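Local coordinates for protein arginase (RocF) (Helicobacter pylori, PDB 4G3H) that probably hydrolyses L-arginine to L-ornithine and urea with the help of two manganese ions per subunit, at residues N69-M74 against F98-S103. Numbering follows the deposited sequence.
Sequences NLIPCM and FQAFRS
Ala100 presses its methyl group against segment 69-74 of helix 59-78, where CB of Met74 lies 3.5 Å from CB of Ala100, a tight carbon-carbon contact. Ala100 CB also reaches the backbone O of Ile71 at 3.6 Å, and CG2 of Ile71 lies 4.1 Å from Ala100 CB. So small a residue suits this place, because the axes of the two segments approach to 8.3 Å. Met74 touches through CB alone: its flexible thioether chain bends at chi2 and chi3, leading away to Val48 of strand 44-50. Branched Ile71 can serve two neighbours, its CD1 lying 4.1 Å from CB of Gln99.

The segments belong to helices 59-78 and 94-104, which follow successive parallel strands of the alpha/beta arginase fold; they cross at -47°, away from the manganese site.

Polar bonding lies beyond this apolar contact. With chi2 at -54°, the bent Gln99 chain carries its amide away from Ile71, and Arg102 NH1 donates over 2.9 Å to an in-plane lone pair of Gln99 OE1, the N-H bent to 148°. These long side chains also reach backbone carbonyls, Gln99 NE2 that of Leu165 and Arg102 NH2 that of Leu172. Ser103 OG, small and polar, joins Lys75 NZ of helix 59-78 and Gly166 O.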
ATOM      1  N   ASN A  69      12.672  14.483  -2.891  1.00 32.94           N
ATOM      2  CA  ASN A  69      13.303  13.268  -2.377  1.00 31.88           C
ATOM      3  C   ASN A  69      12.573  11.956  -2.630  1.00 29.56           C
ATOM      4  O   ASN A  69      13.006  11.142  -3.445  1.00 28.84           O
ATOM      5  CB  ASN A  69      13.544  13.386  -0.868  1.00 40.25           C
ATOM      6  CG  ASN A  69      14.621  14.383  -0.523  1.00 43.85           C
ATOM      7  OD1 ASN A  69      14.431  15.592  -0.655  1.00 48.70           O
ATOM      8  ND2 ASN A  69      15.767  13.881  -0.076  1.00 44.11           N
ATOM      9  N   LEU A  70      11.474  11.750  -1.913  1.00 24.08           N
ATOM     10  CA  LEU A  70      10.707  10.518  -2.024  1.00 21.66           C
ATOM     11  C   LEU A  70      10.310  10.099  -3.433  1.00 19.90           C
ATOM     12  O   LEU A  70      10.630   8.990  -3.861  1.00 19.03           O
ATOM     13  CB  LEU A  70       9.454  10.595  -1.151  1.00 24.70           C
ATOM     14  CG  LEU A  70       8.571   9.345  -1.176  1.00 25.42           C
ATOM     15  CD1 LEU A  70       9.390   8.117  -0.790  1.00 24.05           C
ATOM     16  CD2 LEU A  70       7.403   9.531  -0.218  1.00 28.94           C
ATOM     17  N   ILE A  71       9.613  10.969  -4.154  1.00 23.00           N
ATOM     18  CA  ILE A  71       9.172  10.627  -5.506  1.00 23.70           C
ATOM     19  C   ILE A  71      10.332  10.330  -6.458  1.00 23.37           C
ATOM     20  O   ILE A  71      10.316   9.326  -7.165  1.00 25.60           O
ATOM     21  CB  ILE A  71       8.238  11.736  -6.085  1.00 20.84           C
ATOM     22  CG1 ILE A  71       6.922  11.753  -5.290  1.00 21.32           C
ATOM     23  CG2 ILE A  71       7.929  11.470  -7.553  1.00 19.80           C
ATOM     24  CD1 ILE A  71       5.909  12.817  -5.754  1.00 20.28           C
ATOM     25  N   PRO A  72      11.364  11.187  -6.480  1.00 27.02           N
ATOM     26  CA  PRO A  72      12.482  10.908  -7.389  1.00 26.42           C
ATOM     27  C   PRO A  72      13.148   9.555  -7.106  1.00 26.79           C
ATOM     28  O   PRO A  72      13.504   8.825  -8.033  1.00 25.36           O
ATOM     29  CB  PRO A  72      13.425  12.089  -7.149  1.00 27.77           C
ATOM     30  CG  PRO A  72      12.469  13.208  -6.840  1.00 27.82           C
ATOM     31  CD  PRO A  72      11.483  12.534  -5.891  1.00 28.74           C
ATOM     32  N   CYS A  73      13.314   9.225  -5.825  1.00 21.63           N
ATOM     33  CA  CYS A  73      13.930   7.957  -5.436  1.00 21.27           C
ATOM     34  C   CYS A  73      13.076   6.765  -5.858  1.00 21.17           C
ATOM     35  O   CYS A  73      13.594   5.774  -6.381  1.00 21.07           O
ATOM     36  CB  CYS A  73      14.151   7.896  -3.915  1.00 27.45           C
ATOM     37  SG  CYS A  73      15.500   8.931  -3.295  1.00 29.92           S
ATOM     38  N   MET A  74      11.770   6.853  -5.623  1.00 19.05           N
ATOM     39  CA  MET A  74      10.888   5.760  -5.998  1.00 20.10           C
ATOM     40  C   MET A  74      10.805   5.606  -7.517  1.00 20.59           C
ATOM     41  O   MET A  74      10.630   4.494  -8.017  1.00 22.66           O
ATOM     42  CB  MET A  74       9.486   5.960  -5.405  1.00 23.16           C
ATOM     43  CG  MET A  74       9.413   5.802  -3.884  1.00 23.32           C
ATOM     44  SD  MET A  74      10.201   4.281  -3.257  1.00 21.29           S
ATOM     45  CE  MET A  74       9.249   3.003  -4.118  1.00 19.07           C
ATOM     46  N   PHE A  98       3.046   5.841  -4.955  1.00 19.84           N
ATOM     47  CA  PHE A  98       2.163   5.635  -6.096  1.00 21.70           C
ATOM     48  C   PHE A  98       2.290   6.740  -7.147  1.00 22.04           C
ATOM     49  O   PHE A  98       2.183   6.468  -8.347  1.00 20.54           O
ATOM     50  CB  PHE A  98       0.708   5.514  -5.622  1.00 21.88           C
ATOM     51  CG  PHE A  98      -0.230   5.016  -6.680  1.00 24.73           C
ATOM     52  CD1 PHE A  98      -0.093   3.734  -7.199  1.00 24.44           C
ATOM     53  CD2 PHE A  98      -1.246   5.837  -7.173  1.00 24.08           C
ATOM     54  CE1 PHE A  98      -0.954   3.277  -8.200  1.00 26.18           C
ATOM     55  CE2 PHE A  98      -2.107   5.390  -8.170  1.00 24.29           C
ATOM     56  CZ  PHE A  98      -1.962   4.109  -8.687  1.00 23.09           C
ATOM     57  N   GLN A  99       2.511   7.976  -6.707  1.00 21.69           N
ATOM     58  CA  GLN A  99       2.673   9.079  -7.646  1.00 22.23           C
ATOM     59  C   GLN A  99       3.912   8.799  -8.495  1.00 22.88           C
ATOM     60  O   GLN A  99       3.926   9.066  -9.701  1.00 21.46           O
ATOM     61  CB  GLN A  99       2.837  10.417  -6.918  1.00 23.53           C
ATOM     62  CG  GLN A  99       1.575  10.923  -6.223  1.00 26.90           C
ATOM     63  CD  GLN A  99       0.374  11.007  -7.158  1.00 28.48           C
ATOM     64  OE1 GLN A  99      -0.362  10.040  -7.332  1.00 28.52           O
ATOM     65  NE2 GLN A  99       0.182  12.167  -7.769  1.00 30.85           N
ATOM     66  N   ALA A 100       4.951   8.256  -7.865  1.00 20.41           N
ATOM     67  CA  ALA A 100       6.176   7.928  -8.588  1.00 20.96           C
ATOM     68  C   ALA A 100       5.858   6.827  -9.599  1.00 22.58           C
ATOM     69  O   ALA A 100       6.338   6.845 -10.734  1.00 22.22           O
ATOM     70  CB  ALA A 100       7.242   7.456  -7.620  1.00 22.97           C
ATOM     71  N   PHE A 101       5.034   5.874  -9.171  1.00 20.42           N
ATOM     72  CA  PHE A 101       4.617   4.754 -10.005  1.00 22.02           C
ATOM     73  C   PHE A 101       3.856   5.271 -11.238  1.00 23.48           C
ATOM     74  O   PHE A 101       4.108   4.834 -12.364  1.00 22.20           O
ATOM     75  CB  PHE A 101       3.713   3.831  -9.188  1.00 23.83           C
ATOM     76  CG  PHE A 101       3.383   2.540  -9.865  1.00 24.10           C
ATOM     77  CD1 PHE A 101       4.339   1.529  -9.972  1.00 25.81           C
ATOM     78  CD2 PHE A 101       2.104   2.310 -10.367  1.00 23.77           C
ATOM     79  CE1 PHE A 101       4.027   0.307 -10.562  1.00 23.92           C
ATOM     80  CE2 PHE A 101       1.781   1.088 -10.960  1.00 25.04           C
ATOM     81  CZ  PHE A 101       2.748   0.084 -11.056  1.00 25.66           C
ATOM     82  N   ARG A 102       2.917   6.186 -11.005  1.00 27.62           N
ATOM     83  CA  ARG A 102       2.125   6.785 -12.078  1.00 29.59           C
ATOM     84  C   ARG A 102       3.040   7.589 -13.000  1.00 30.97           C
ATOM     85  O   ARG A 102       2.880   7.571 -14.216  1.00 32.18           O
ATOM     86  CB  ARG A 102       1.067   7.730 -11.502  1.00 26.66           C
ATOM     87  CG  ARG A 102       0.076   7.083 -10.558  1.00 28.28           C
ATOM     88  CD  ARG A 102      -0.795   8.139  -9.884  1.00 30.02           C
ATOM     89  NE  ARG A 102      -1.692   8.802 -10.828  1.00 31.13           N
ATOM     90  CZ  ARG A 102      -2.515   9.796 -10.503  1.00 31.05           C
ATOM     91  NH1 ARG A 102      -2.551  10.249  -9.254  1.00 30.04           N
ATOM     92  NH2 ARG A 102      -3.312  10.328 -11.422  1.00 28.22           N
ATOM     93  N   SER A 103       3.996   8.296 -12.408  1.00 30.14           N
ATOM     94  CA  SER A 103       4.930   9.113 -13.168  1.00 32.48           C
ATOM     95  C   SER A 103       5.756   8.278 -14.139  1.00 32.99           C
ATOM     96  O   SER A 103       5.944   8.672 -15.287  1.00 34.91           O
ATOM     97  CB  SER A 103       5.856   9.879 -12.219  1.00 34.48           C
ATOM     98  OG  SER A 103       6.637  10.816 -12.937  1.00 37.81           O
TER